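Local atomic coordinates of xylulose kinase (Escherichia coli, PDB entry 2ITM), a protein that catalyses the ATP-dependent phosphorylation of D-xylulose to D-xylulose 5-phosphate, and less efficiently that of 1-deoxy-D-xylulose, working as a homodimeric FGGY-family sugar kinase. Residues L83-R88 with Q145-L150; P125-P130 with G173-D178; S166-A171 with L202-E207; R182-V187 with Q198-Y203; G210-E215 with V225-G230. All blocks are in the same frame, centred on the assembly; numbering follows the deposited sequence.

All five contacts lie in the N-terminal FGGY domain. Contact 2 lies close to the sugar: the Phe127 side chain comes within about 5 Å of bound D-xylulose, and Gly173 O accepts from ND1 of substrate-binding His78. Contacts 3 and 4, centres 10 Å apart, share Leu202 and Tyr203 and are tied by a salt bridge between Glu204 OE1 and Arg182 NH2. Strands 177-178 and 183-184 pair between contacts 2 and 4, whose centres are 12 Å apart. Contact 1 packs on contact 2 through Val149 and Trp176. Contact 5, which is remote from the annotated sites, joins contact 3 where Glu207 O meets Ala229 N at 3.0 Å.

Contact 1: residues L83-R88 with Q145-L150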
# COMPACT_ATOMS: atom_id res chain seq x y z
N LEU A 83 -3.01 -34.42 31.24
CA LEU A 83 -2.35 -35.46 31.99
C LEU A 83 -3.24 -36.67 32.18
O LEU A 83 -4.43 -36.53 32.40
CB LEU A 83 -1.92 -34.91 33.35
CG LEU A 83 -1.04 -33.68 33.36
CD1 LEU A 83 -0.67 -33.31 34.75
CD2 LEU A 83 0.19 -33.86 32.52
N ASP A 84 -2.65 -37.86 32.12
CA ASP A 84 -3.32 -39.05 32.60
C ASP A 84 -3.27 -39.25 34.10
O ASP A 84 -2.78 -38.42 34.82
CB ASP A 84 -2.84 -40.30 31.86
CG ASP A 84 -1.43 -40.74 32.26
OD1 ASP A 84 -0.91 -40.25 33.27
OD2 ASP A 84 -0.80 -41.59 31.62
N ALA A 85 -3.78 -40.39 34.53
CA ALA A 85 -3.92 -40.70 35.94
C ALA A 85 -2.59 -40.93 36.60
O ALA A 85 -2.49 -40.88 37.81
CB ALA A 85 -4.80 -41.90 36.12
N GLN A 86 -1.56 -41.16 35.80
CA GLN A 86 -0.21 -41.26 36.32
C GLN A 86 0.57 -39.96 36.19
O GLN A 86 1.76 -39.93 36.41
CB GLN A 86 0.55 -42.40 35.64
CG GLN A 86 0.22 -43.76 36.17
CD GLN A 86 -1.10 -44.27 35.64
OE1 GLN A 86 -1.23 -44.55 34.46
NE2 GLN A 86 -2.09 -44.39 36.52
N GLN A 87 -0.11 -38.89 35.80
CA GLN A 87 0.55 -37.61 35.56
C GLN A 87 1.51 -37.70 34.39
O GLN A 87 2.44 -36.93 34.27
CB GLN A 87 1.27 -37.12 36.81
CG GLN A 87 0.35 -36.84 37.97
CD GLN A 87 -0.17 -38.10 38.63
OE1 GLN A 87 0.61 -38.97 38.99
NE2 GLN A 87 -1.47 -38.20 38.78
N ARG A 88 1.26 -38.67 33.52
CA ARG A 88 1.89 -38.71 32.22
C ARG A 88 1.32 -37.65 31.31
O ARG A 88 0.12 -37.46 31.25
CB ARG A 88 1.70 -40.07 31.60
CG ARG A 88 2.89 -41.00 31.69
CD ARG A 88 2.56 -42.40 32.18
NE ARG A 88 3.78 -43.23 32.27
CZ ARG A 88 4.89 -42.87 32.85
NH1 ARG A 88 4.99 -41.67 33.40
NH2 ARG A 88 5.93 -43.68 32.89
N GLN A 145 -8.21 -40.85 28.14
CA GLN A 145 -7.18 -41.03 29.17
C GLN A 145 -6.98 -39.80 30.09
O GLN A 145 -6.15 -39.82 30.98
CB GLN A 145 -5.84 -41.38 28.52
CG GLN A 145 -5.80 -42.65 27.74
CD GLN A 145 -4.48 -42.80 27.00
OE1 GLN A 145 -4.42 -42.65 25.79
NE2 GLN A 145 -3.43 -43.08 27.74
N ILE A 146 -7.74 -38.74 29.87
CA ILE A 146 -7.54 -37.50 30.59
C ILE A 146 -7.95 -37.62 32.05
O ILE A 146 -9.08 -37.95 32.36
CB ILE A 146 -8.34 -36.36 29.95
CG1 ILE A 146 -7.84 -36.06 28.55
CG2 ILE A 146 -8.28 -35.12 30.80
CD1 ILE A 146 -8.68 -35.07 27.84
N ASP A 147 -7.01 -37.33 32.95
CA ASP A 147 -7.29 -37.27 34.37
C ASP A 147 -7.25 -35.85 34.86
O ASP A 147 -7.94 -35.49 35.78
CB ASP A 147 -6.31 -38.16 35.14
CG ASP A 147 -6.72 -38.36 36.59
OD1 ASP A 147 -6.06 -37.82 37.50
OD2 ASP A 147 -7.70 -39.02 36.93
N LYS A 148 -6.43 -35.05 34.20
CA LYS A 148 -6.16 -33.70 34.64
C LYS A 148 -5.84 -32.79 33.46
O LYS A 148 -5.13 -33.17 32.54
CB LYS A 148 -4.99 -33.69 35.63
CG LYS A 148 -5.26 -32.92 36.89
CD LYS A 148 -6.43 -33.51 37.62
CE LYS A 148 -6.06 -33.77 39.05
NZ LYS A 148 -7.24 -34.10 39.85
N VAL A 149 -6.38 -31.58 33.52
CA VAL A 149 -6.04 -30.50 32.62
C VAL A 149 -5.41 -29.34 33.39
O VAL A 149 -6.02 -28.75 34.25
CB VAL A 149 -7.28 -30.02 31.85
CG1 VAL A 149 -6.97 -28.82 31.01
CG2 VAL A 149 -7.85 -31.13 31.01
N LEU A 150 -4.16 -29.03 33.06
CA LEU A 150 -3.44 -27.97 33.73
C LEU A 150 -3.04 -26.87 32.77
O LEU A 150 -2.58 -27.13 31.67
CB LEU A 150 -2.22 -28.50 34.46
CG LEU A 150 -2.41 -29.52 35.57
CD1 LEU A 150 -1.08 -29.89 36.14
CD2 LEU A 150 -3.32 -28.99 36.65
O HOH W 1 -3.30 -36.82 37.00
O HOH W 2 -5.69 -41.58 32.90
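Leu83 and Lys148 form an antiparallel hydrogen-bonded pair, with Leu83 N donating to Lys148 O at 2.8 Å along a nearly straight N-H...O path (173°). On the return side Leu83 O takes two donors. Asp147 N approaches it in the carbonyl plane at 2.8 Å, whereas Lys148 N is tilted from that plane and stands 3.1 Å from Leu83 O. Two consecutive residues facing one partner define a classic beta bulge.

Beyond the bulge, residues Asp84 to Gln87 make a type I turn. One water donates to both Asp84 O and Asp147 OD1 and accepts from Gln87 NE2; a second accepts from Ala85 N and donates to Gln145 O. Just past the turn, Arg88 N donates to Asp84 OD1 at 2.7 Å, from above the carboxylate plane; with CG between the backbone N and the carbonyl carbon (chi1 74°), the carboxylate sits beside the amides that follow it.

Asp147 CB lies 3.4 Å from Ala85 N, and the methyls Leu83 CD1 and Leu150 CD1 touch at 3.7 Å where the two side chains cross at about a right angle. Both leucines also rest on Leu158 of helix 152-161. Lys148 turns its end away to Asp197 O and the Phe164 ring.

The chemistry thus divides in two: direct backbone bonds fix the register at the bulge, while water carries much of the polar linkage between the turn and residues 145-147.

Contact 2: residues P125-P130 with G173-D178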
# COMPACT_ATOMS: atom_id res chain seq x y z
N PRO A 125 -10.57 -19.49 20.24
CA PRO A 125 -9.91 -20.77 20.00
C PRO A 125 -8.68 -20.91 20.85
O PRO A 125 -8.23 -22.01 21.10
CB PRO A 125 -9.51 -20.68 18.53
CG PRO A 125 -10.43 -19.76 17.96
CD PRO A 125 -10.86 -18.78 19.00
N GLY A 126 -8.14 -19.77 21.28
CA GLY A 126 -7.01 -19.72 22.19
C GLY A 126 -7.35 -20.17 23.59
O GLY A 126 -6.47 -20.53 24.35
N PHE A 127 -8.63 -20.14 23.93
CA PHE A 127 -9.08 -20.53 25.25
C PHE A 127 -9.12 -22.03 25.43
O PHE A 127 -9.18 -22.78 24.47
CB PHE A 127 -10.45 -19.93 25.55
CG PHE A 127 -10.48 -18.43 25.56
CD1 PHE A 127 -11.68 -17.75 25.58
CD2 PHE A 127 -9.32 -17.70 25.56
CE1 PHE A 127 -11.71 -16.39 25.59
CE2 PHE A 127 -9.34 -16.35 25.57
CZ PHE A 127 -10.54 -15.69 25.58
N THR A 128 -9.06 -22.48 26.66
CA THR A 128 -8.75 -23.86 26.98
C THR A 128 -9.90 -24.81 26.59
O THR A 128 -9.68 -25.85 26.00
CB THR A 128 -8.42 -24.00 28.47
OG1 THR A 128 -7.61 -22.90 28.88
CG2 THR A 128 -7.53 -25.19 28.70
N ALA A 129 -11.12 -24.41 26.92
CA ALA A 129 -12.28 -25.27 26.78
C ALA A 129 -12.51 -25.86 25.38
O ALA A 129 -12.66 -27.03 25.25
CB ALA A 129 -13.50 -24.58 27.29
N PRO A 130 -12.54 -25.02 24.36
CA PRO A 130 -12.70 -25.51 23.01
C PRO A 130 -11.58 -26.44 22.57
O PRO A 130 -11.81 -27.33 21.76
CB PRO A 130 -12.72 -24.26 22.14
CG PRO A 130 -12.11 -23.24 22.95
CD PRO A 130 -12.37 -23.56 24.36
N GLY A 173 -9.34 -17.94 32.42
CA GLY A 173 -9.00 -18.09 31.03
C GLY A 173 -9.31 -19.42 30.39
O GLY A 173 -9.11 -19.57 29.21
N THR A 174 -9.78 -20.39 31.16
CA THR A 174 -10.10 -21.71 30.64
C THR A 174 -11.42 -21.74 29.90
O THR A 174 -11.60 -22.51 28.98
CB THR A 174 -10.12 -22.78 31.76
OG1 THR A 174 -11.15 -22.49 32.71
CG2 THR A 174 -8.85 -22.77 32.56
N MET A 175 -12.33 -20.87 30.33
CA MET A 175 -13.75 -20.93 30.03
C MET A 175 -14.51 -22.03 30.75
O MET A 175 -15.61 -22.37 30.36
CB MET A 175 -14.03 -21.00 28.53
CG MET A 175 -13.33 -19.95 27.69
SD MET A 175 -13.61 -18.26 28.21
CE MET A 175 -15.32 -18.13 27.87
N TRP A 176 -13.92 -22.59 31.79
CA TRP A 176 -14.66 -23.50 32.65
C TRP A 176 -15.02 -22.82 33.95
O TRP A 176 -15.79 -23.35 34.74
CB TRP A 176 -13.85 -24.78 32.93
CG TRP A 176 -13.55 -25.65 31.75
CD1 TRP A 176 -14.42 -26.08 30.81
CD2 TRP A 176 -12.27 -26.17 31.38
NE1 TRP A 176 -13.78 -26.85 29.88
CE2 TRP A 176 -12.45 -26.93 30.21
CE3 TRP A 176 -10.99 -26.08 31.92
CZ2 TRP A 176 -11.40 -27.59 29.58
CZ3 TRP A 176 -9.96 -26.73 31.29
CH2 TRP A 176 -10.17 -27.47 30.13
N LEU A 177 -14.44 -21.65 34.19
CA LEU A 177 -14.69 -20.90 35.41
C LEU A 177 -15.91 -20.00 35.37
O LEU A 177 -16.13 -19.26 34.43
CB LEU A 177 -13.46 -20.12 35.85
CG LEU A 177 -13.55 -19.59 37.29
CD1 LEU A 177 -13.17 -20.66 38.29
CD2 LEU A 177 -12.71 -18.35 37.46
N ASP A 178 -16.70 -20.06 36.43
CA ASP A 178 -17.69 -19.04 36.69
C ASP A 178 -17.05 -17.82 37.32
O ASP A 178 -16.75 -17.81 38.49
CB ASP A 178 -18.79 -19.59 37.60
CG ASP A 178 -19.95 -18.64 37.72
OD1 ASP A 178 -19.74 -17.46 38.04
OD2 ASP A 178 -21.12 -18.99 37.52
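Ala129 N, in the first turn of helix 128-138, gives the hydrogen bond that spans this contact, reaching Thr174 O at 2.8 Å. The donor lies nearly along the C=O axis, although the N-H itself is bent (141°). A second polar feature is local: Thr174 OG1 accepts from Trp176 N at 2.9 Å, closing an ST turn, and also bonds Ala171 O.

Aromatic contacts flank this bond. The Met175 sulfur sits 4.2 Å from the Phe127 ring centroid, 52° off the ring normal, an oblique Met-aromatic contact. Bends at chi2 and chi3 fold the thioether back, leaving SD 3.3 Å from Phe127 CD1. Ala129 backbone N stands over one face of the Trp176 indole, towards its rim.

Apolar packing fills in between. Ala129 CB meets both Met175 CB, at 3.8 Å, and the pyrrole side of Trp176, while Thr128 CG2 abuts Trp176 CH2 at 3.8 Å.

Two bonds to His78 complete the setting: its ND1 meets Gly173 O, and its backbone O meets Thr128 OG1. With the His78 and Phe127 rings also touching, this helix start and the turn after helix 168-172 form a second shell behind the D-xylulose pocket.

Contact 3: residues S166-A171 with L202-E207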
# COMPACT_ATOMS: atom_id res chain seq x y z
N SER A 166 -4.43 -24.06 40.78
CA SER A 166 -4.36 -22.83 40.02
C SER A 166 -4.89 -21.61 40.78
O SER A 166 -5.37 -21.74 41.87
CB SER A 166 -5.09 -22.99 38.68
OG SER A 166 -4.74 -21.98 37.78
N ASP A 167 -4.79 -20.47 40.12
CA ASP A 167 -5.36 -19.25 40.63
C ASP A 167 -6.54 -18.77 39.79
O ASP A 167 -6.72 -19.19 38.68
CB ASP A 167 -4.29 -18.17 40.72
CG ASP A 167 -4.02 -17.51 39.41
OD1 ASP A 167 -4.49 -16.40 39.20
OD2 ASP A 167 -3.33 -18.03 38.53
N MET A 168 -7.32 -17.85 40.34
CA MET A 168 -8.53 -17.36 39.70
C MET A 168 -8.31 -16.64 38.35
O MET A 168 -9.14 -16.68 37.47
CB MET A 168 -9.31 -16.47 40.66
CG MET A 168 -9.73 -17.17 41.95
SD MET A 168 -10.87 -18.52 41.71
CE MET A 168 -11.13 -19.00 43.39
N SER A 169 -7.19 -15.96 38.20
CA SER A 169 -6.88 -15.23 36.99
C SER A 169 -6.54 -16.14 35.82
O SER A 169 -6.98 -15.88 34.73
CB SER A 169 -5.80 -14.17 37.23
OG SER A 169 -4.51 -14.71 37.25
N ASP A 170 -5.76 -17.17 36.08
CA ASP A 170 -5.44 -18.14 35.05
C ASP A 170 -6.66 -19.03 34.76
O ASP A 170 -6.98 -19.29 33.62
CB ASP A 170 -4.24 -18.98 35.49
CG ASP A 170 -3.13 -19.05 34.42
OD1 ASP A 170 -2.15 -19.78 34.66
OD2 ASP A 170 -3.17 -18.45 33.34
N ALA A 171 -7.32 -19.48 35.83
CA ALA A 171 -8.49 -20.32 35.73
C ALA A 171 -9.63 -19.66 34.94
O ALA A 171 -10.33 -20.33 34.21
CB ALA A 171 -8.97 -20.74 37.10
N LEU A 202 -8.66 -24.49 43.19
CA LEU A 202 -8.59 -23.07 42.92
C LEU A 202 -8.18 -22.28 44.15
O LEU A 202 -8.65 -22.55 45.23
CB LEU A 202 -9.92 -22.55 42.40
CG LEU A 202 -10.40 -23.09 41.05
CD1 LEU A 202 -11.88 -22.86 40.87
CD2 LEU A 202 -9.61 -22.49 39.92
N TYR A 203 -7.31 -21.33 43.94
CA TYR A 203 -6.91 -20.41 44.99
C TYR A 203 -6.96 -18.98 44.48
O TYR A 203 -7.07 -18.75 43.29
CB TYR A 203 -5.50 -20.74 45.47
CG TYR A 203 -5.34 -22.06 46.16
CD1 TYR A 203 -5.46 -23.25 45.47
CD2 TYR A 203 -5.05 -22.13 47.51
CE1 TYR A 203 -5.29 -24.46 46.11
CE2 TYR A 203 -4.88 -23.33 48.15
CZ TYR A 203 -5.01 -24.50 47.45
OH TYR A 203 -4.85 -25.69 48.10
N GLU A 204 -6.86 -18.03 45.39
CA GLU A 204 -6.49 -16.67 45.02
C GLU A 204 -4.99 -16.54 44.83
O GLU A 204 -4.23 -17.30 45.40
CB GLU A 204 -7.00 -15.67 46.05
CG GLU A 204 -8.49 -15.76 46.32
CD GLU A 204 -9.34 -15.21 45.19
OE1 GLU A 204 -8.81 -14.52 44.33
OE2 GLU A 204 -10.54 -15.49 45.18
N GLY A 205 -4.57 -15.59 44.02
CA GLY A 205 -3.18 -15.46 43.62
C GLY A 205 -2.20 -15.44 44.78
O GLY A 205 -1.10 -15.95 44.66
N SER A 206 -2.62 -14.85 45.89
CA SER A 206 -1.74 -14.52 47.00
C SER A 206 -1.72 -15.60 48.08
O SER A 206 -1.06 -15.45 49.09
CB SER A 206 -2.15 -13.18 47.60
OG SER A 206 -3.54 -13.08 47.72
N GLU A 207 -2.45 -16.68 47.84
CA GLU A 207 -2.56 -17.80 48.76
C GLU A 207 -1.53 -18.90 48.46
O GLU A 207 -1.13 -19.09 47.32
CB GLU A 207 -3.97 -18.37 48.72
CG GLU A 207 -5.03 -17.44 49.27
CD GLU A 207 -6.44 -17.95 49.08
OE1 GLU A 207 -7.37 -17.34 49.63
OE2 GLU A 207 -6.64 -18.96 48.39
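Tyr203 N donates to Ser166 O at 2.9 Å, linking strands 165-167 and 201-203 in parallel. The carbonyl of the same residue, Tyr203 O, receives Met168 N in a weak bond (3.1 Å, 124° at the hydrogen) and a CA-H...O approach from Asp167 CA at 3.2 Å, so two shallow contacts serve this carbonyl.

Asp167 is the N-cap of helix 168-172. Its OD1 accepts Ser169 N from above the carboxylate plane and, through the syn lone pair, Ser169 OG at 2.6 Å; Asp170 N adds a weak, long bond. Ser169 OG is in turn bonded by Gly232 N of strand 226-232. OD2 of Asp167 is claimed by Lys153 NZ in a salt bridge that Asp170 OD1 shares. The polar ends of Ser166 and Glu204 are met by Asp154 and Arg182. Within its type I turn, Glu204 N donates to Glu207 OE2.

Met168 bends at chi2 (-64°), bringing CG to 3.7 Å from Glu204 OE1 and CE to 3.9 Å from Leu202 CB. Leu202 CD2 presses on Ala171 CB at 3.4 Å, tighter than ordinary methyl contact.

The strand-to-helix corner at Asp167 is met by helix 152-161, which supplies Lys153 and Asp154, and by strand 226-232, whose Ala229 touches both Asp167 and Tyr203.

Contact 4: residues R182-V187 with Q198-Y203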
# COMPACT_ATOMS: atom_id res chain seq x y z
N ARG A 182 -16.05 -17.12 41.25
CA ARG A 182 -14.69 -17.54 41.54
C ARG A 182 -14.62 -19.04 41.82
O ARG A 182 -13.92 -19.49 42.71
CB ARG A 182 -14.10 -16.74 42.68
CG ARG A 182 -14.28 -15.23 42.52
CD ARG A 182 -13.67 -14.38 43.61
NE ARG A 182 -12.25 -14.15 43.42
CZ ARG A 182 -11.73 -13.26 42.61
NH1 ARG A 182 -12.50 -12.48 41.85
NH2 ARG A 182 -10.42 -13.14 42.51
N ASP A 183 -15.36 -19.80 41.02
CA ASP A 183 -15.43 -21.25 41.17
C ASP A 183 -15.79 -21.88 39.82
O ASP A 183 -16.38 -21.24 38.97
CB ASP A 183 -16.46 -21.61 42.25
CG ASP A 183 -16.54 -23.09 42.52
OD1 ASP A 183 -15.54 -23.80 42.32
OD2 ASP A 183 -17.57 -23.64 42.93
N TRP A 184 -15.43 -23.14 39.64
CA TRP A 184 -15.73 -23.85 38.42
C TRP A 184 -17.23 -23.84 38.11
O TRP A 184 -18.05 -23.76 39.01
CB TRP A 184 -15.20 -25.28 38.45
CG TRP A 184 -13.72 -25.45 38.75
CD1 TRP A 184 -13.18 -25.99 39.86
CD2 TRP A 184 -12.61 -25.10 37.90
NE1 TRP A 184 -11.81 -25.99 39.78
CE2 TRP A 184 -11.44 -25.45 38.59
CE3 TRP A 184 -12.49 -24.54 36.64
CZ2 TRP A 184 -10.18 -25.25 38.06
CZ3 TRP A 184 -11.24 -24.34 36.12
CH2 TRP A 184 -10.10 -24.69 36.82
N SER A 185 -17.55 -23.90 36.82
CA SER A 185 -18.92 -23.97 36.34
C SER A 185 -19.28 -25.36 35.84
O SER A 185 -18.78 -25.80 34.82
CB SER A 185 -19.13 -22.96 35.21
OG SER A 185 -20.25 -23.30 34.41
N ASP A 186 -20.15 -26.03 36.58
CA ASP A 186 -20.53 -27.39 36.27
C ASP A 186 -21.10 -27.47 34.86
O ASP A 186 -20.84 -28.41 34.12
CB ASP A 186 -21.54 -27.90 37.29
CG ASP A 186 -20.89 -28.29 38.62
OD1 ASP A 186 -19.66 -28.41 38.67
OD2 ASP A 186 -21.55 -28.51 39.65
N VAL A 187 -21.85 -26.45 34.49
CA VAL A 187 -22.43 -26.34 33.16
C VAL A 187 -21.36 -26.35 32.07
O VAL A 187 -21.45 -27.07 31.11
CB VAL A 187 -23.25 -25.03 33.01
CG1 VAL A 187 -23.79 -24.90 31.65
CG2 VAL A 187 -24.35 -25.02 34.04
N GLN A 198 -11.34 -33.36 37.22
CA GLN A 198 -10.30 -33.18 36.22
C GLN A 198 -9.67 -31.80 36.24
O GLN A 198 -8.79 -31.52 35.46
CB GLN A 198 -10.82 -33.54 34.82
CG GLN A 198 -10.91 -35.02 34.57
CD GLN A 198 -12.01 -35.36 33.62
OE1 GLN A 198 -13.13 -34.91 33.77
NE2 GLN A 198 -11.69 -36.15 32.62
N MET A 199 -10.12 -30.95 37.15
CA MET A 199 -9.54 -29.63 37.37
C MET A 199 -8.66 -29.57 38.62
O MET A 199 -8.90 -30.29 39.58
CB MET A 199 -10.63 -28.58 37.51
CG MET A 199 -11.65 -28.54 36.41
SD MET A 199 -11.05 -27.79 34.90
CE MET A 199 -10.83 -29.23 33.92
N PRO A 200 -7.66 -28.69 38.61
CA PRO A 200 -6.94 -28.33 39.82
C PRO A 200 -7.83 -27.65 40.85
O PRO A 200 -8.87 -27.13 40.51
CB PRO A 200 -5.88 -27.36 39.31
CG PRO A 200 -6.51 -26.72 38.17
CD PRO A 200 -7.33 -27.78 37.51
N ALA A 201 -7.40 -27.67 42.10
CA ALA A 201 -7.93 -26.80 43.13
C ALA A 201 -7.68 -25.32 42.86
O ALA A 201 -6.65 -24.94 42.34
CB ALA A 201 -7.37 -27.20 44.47
N LEU A 202 -8.66 -24.49 43.19
CA LEU A 202 -8.59 -23.07 42.92
C LEU A 202 -8.18 -22.28 44.15
O LEU A 202 -8.65 -22.55 45.23
CB LEU A 202 -9.92 -22.55 42.40
CG LEU A 202 -10.40 -23.09 41.05
CD1 LEU A 202 -11.88 -22.86 40.87
CD2 LEU A 202 -9.61 -22.49 39.92
N TYR A 203 -7.31 -21.33 43.94
CA TYR A 203 -6.91 -20.41 44.99
C TYR A 203 -6.96 -18.98 44.48
O TYR A 203 -7.07 -18.75 43.29
CB TYR A 203 -5.50 -20.74 45.47
CG TYR A 203 -5.34 -22.06 46.16
CD1 TYR A 203 -5.46 -23.25 45.47
CD2 TYR A 203 -5.05 -22.13 47.51
CE1 TYR A 203 -5.29 -24.46 46.11
CE2 TYR A 203 -4.88 -23.33 48.15
CZ TYR A 203 -5.01 -24.50 47.45
OH TYR A 203 -4.85 -25.69 48.10
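The indole of Trp184 is sandwiched between Met199 and Leu202, which cover opposite faces while a carbonyl oxygen meets its edge. This CH-pi and Met-aromatic sandwich joins strand 183-184, one arm of a short antiparallel hairpin with 177-178, to the segment leading into strand 201-203. The touching backbones run nearly antiparallel (166°), but Asp183 and Leu202 are 7.3 Å apart at their CA atoms, the nearest pair, so the strands do not bridge and the side chains make the join.

Over one face, Met199 CB stands 3.8 Å from the centroid of the six-membered ring of Trp184. The chain of Met199, bent at chi2 and chi3, carries SD over the same ring, likewise 3.8 Å from its centroid and only 17° off the normal. Over the other face Leu202 CD1 sits over the five-membered ring of Trp184, 3.4 Å from its centroid, while the second methyl, CD2, reaches CZ2 at 3.4 Å. Each branch of the leucine thus serves a different part of the indole. Pro200 CD adds a contact to Trp184 CZ2 at 3.9 Å, from the side of the ring that Met199 covers.

Charged neighbours turn elsewhere: Asp183 pairs with Arg196, and Arg182 forms a salt bridge with Glu204 and a cation-pi contact with Trp285. Ala171 of helix 168-172 and Leu189 of helix 186-190 also touch Trp184. In the indole plane, Trp184 NE1 donates to Pro200 O in a weak bond of 3.2 Å, bent to 134° at the hydrogen.

Contact 5: residues G210-E215 with V225-G230; sequences GALLPE and VPVVAG
Gly210 and Ala211 meet Pro226 and Val227 where strand 208-211 runs antiparallel along strand 226-232, at the edge of the six-stranded mixed sheet of the N-terminal domain, a sheet of the actin-like ATPase type. Strand 208-211 is the outermost strand on this side within the chain, and strand 226-232 separates it from strand 70-75.

The backbone hydrogen bonds are two. Val227 N donates to Gly210 O at 2.8 Å with a nearly straight N-H...O angle of 169°, yet it comes from above the carbonyl plane instead of along a lone pair. Leu212 N reaches Val225 O at 3.0 Å, with less tilt from the plane. Between them Ala211 faces Pro226 as a non-hydrogen-bonded pair, their CA atoms 4.2 Å apart. Proline has no N-H to offer, and at this position none is needed across the pair.

CA-H...O contacts reinforce the same two acceptors. Ala211 CA lies 3.2 Å from Val225 O, and Pro226 CA lies 3.4 Å from Gly210 O, so each carbonyl takes one N-H and one weaker C-H.

Apolar contact is concentrated on Leu212 and Val227, whose side chains cross at about a right angle. Val227 places CG1 trans to its backbone N (chi1 176°), which leaves the other methyl, CG2, beside that N and turned to the leucine. Val227 also touches Arg157 and Thr161 of helix 152-161, which covers this side of the strand. The methyl pair itself closes at 3.8 Å, from Leu212 CD2 to Val227 CG2.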
# COMPACT_ATOMS: atom_id res chain seq x y z
N GLY A 210 1.14 -24.88 48.51
CA GLY A 210 2.06 -25.93 48.86
C GLY A 210 3.45 -25.41 49.05
O GLY A 210 3.65 -24.23 49.33
N ALA A 211 4.42 -26.30 48.88
CA ALA A 211 5.82 -25.97 49.03
C ALA A 211 6.65 -26.74 48.03
O ALA A 211 6.21 -27.74 47.50
CB ALA A 211 6.27 -26.26 50.42
N LEU A 212 7.86 -26.26 47.77
CA LEU A 212 8.81 -27.01 46.98
C LEU A 212 9.03 -28.38 47.57
O LEU A 212 9.22 -28.52 48.77
CB LEU A 212 10.14 -26.30 46.84
CG LEU A 212 10.19 -24.87 46.33
CD1 LEU A 212 11.63 -24.42 46.24
CD2 LEU A 212 9.49 -24.71 45.02
N LEU A 213 9.01 -29.38 46.72
CA LEU A 213 9.54 -30.69 47.03
C LEU A 213 11.01 -30.62 47.44
O LEU A 213 11.80 -29.93 46.83
CB LEU A 213 9.36 -31.64 45.86
CG LEU A 213 7.93 -31.78 45.35
CD1 LEU A 213 7.92 -32.17 43.92
CD2 LEU A 213 7.16 -32.73 46.21
N PRO A 214 11.34 -31.36 48.49
CA PRO A 214 12.73 -31.57 48.91
C PRO A 214 13.72 -31.76 47.78
O PRO A 214 14.73 -31.10 47.74
CB PRO A 214 12.61 -32.83 49.75
CG PRO A 214 11.27 -32.76 50.30
CD PRO A 214 10.42 -32.27 49.19
N GLU A 215 13.43 -32.67 46.86
CA GLU A 215 14.35 -32.91 45.76
C GLU A 215 14.54 -31.65 44.93
O GLU A 215 15.64 -31.34 44.52
CB GLU A 215 13.86 -34.07 44.89
CG GLU A 215 13.72 -35.39 45.62
CD GLU A 215 12.43 -35.51 46.41
OE1 GLU A 215 11.52 -34.72 46.17
OE2 GLU A 215 12.36 -36.39 47.31
N VAL A 225 10.49 -24.05 50.34
CA VAL A 225 9.81 -22.78 50.51
C VAL A 225 8.34 -22.85 50.05
O VAL A 225 8.01 -23.60 49.15
CB VAL A 225 10.57 -21.70 49.72
CG1 VAL A 225 9.70 -21.02 48.70
CG2 VAL A 225 11.26 -20.74 50.64
N PRO A 226 7.48 -22.05 50.67
CA PRO A 226 6.06 -22.02 50.30
C PRO A 226 5.83 -21.40 48.92
O PRO A 226 6.51 -20.47 48.54
CB PRO A 226 5.44 -21.14 51.37
CG PRO A 226 6.54 -20.74 52.27
CD PRO A 226 7.81 -20.96 51.59
N VAL A 227 4.88 -21.96 48.18
CA VAL A 227 4.60 -21.52 46.83
C VAL A 227 3.20 -20.95 46.73
O VAL A 227 2.25 -21.58 47.14
CB VAL A 227 4.72 -22.66 45.84
CG1 VAL A 227 4.34 -22.21 44.45
CG2 VAL A 227 6.09 -23.27 45.87
N VAL A 228 3.08 -19.76 46.16
CA VAL A 228 1.77 -19.17 45.95
C VAL A 228 1.15 -19.54 44.60
O VAL A 228 1.83 -20.01 43.71
CB VAL A 228 1.76 -17.65 46.16
CG1 VAL A 228 2.27 -17.28 47.54
CG2 VAL A 228 2.52 -16.95 45.08
N ALA A 229 -0.15 -19.32 44.48
CA ALA A 229 -0.88 -19.65 43.27
C ALA A 229 -0.42 -18.88 42.04
O ALA A 229 -0.43 -19.39 40.95
CB ALA A 229 -2.36 -19.46 43.48
N GLY A 230 -0.03 -17.63 42.23
CA GLY A 230 0.40 -16.78 41.15
C GLY A 230 -0.74 -16.16 40.36
O GLY A 230 -1.81 -15.92 40.88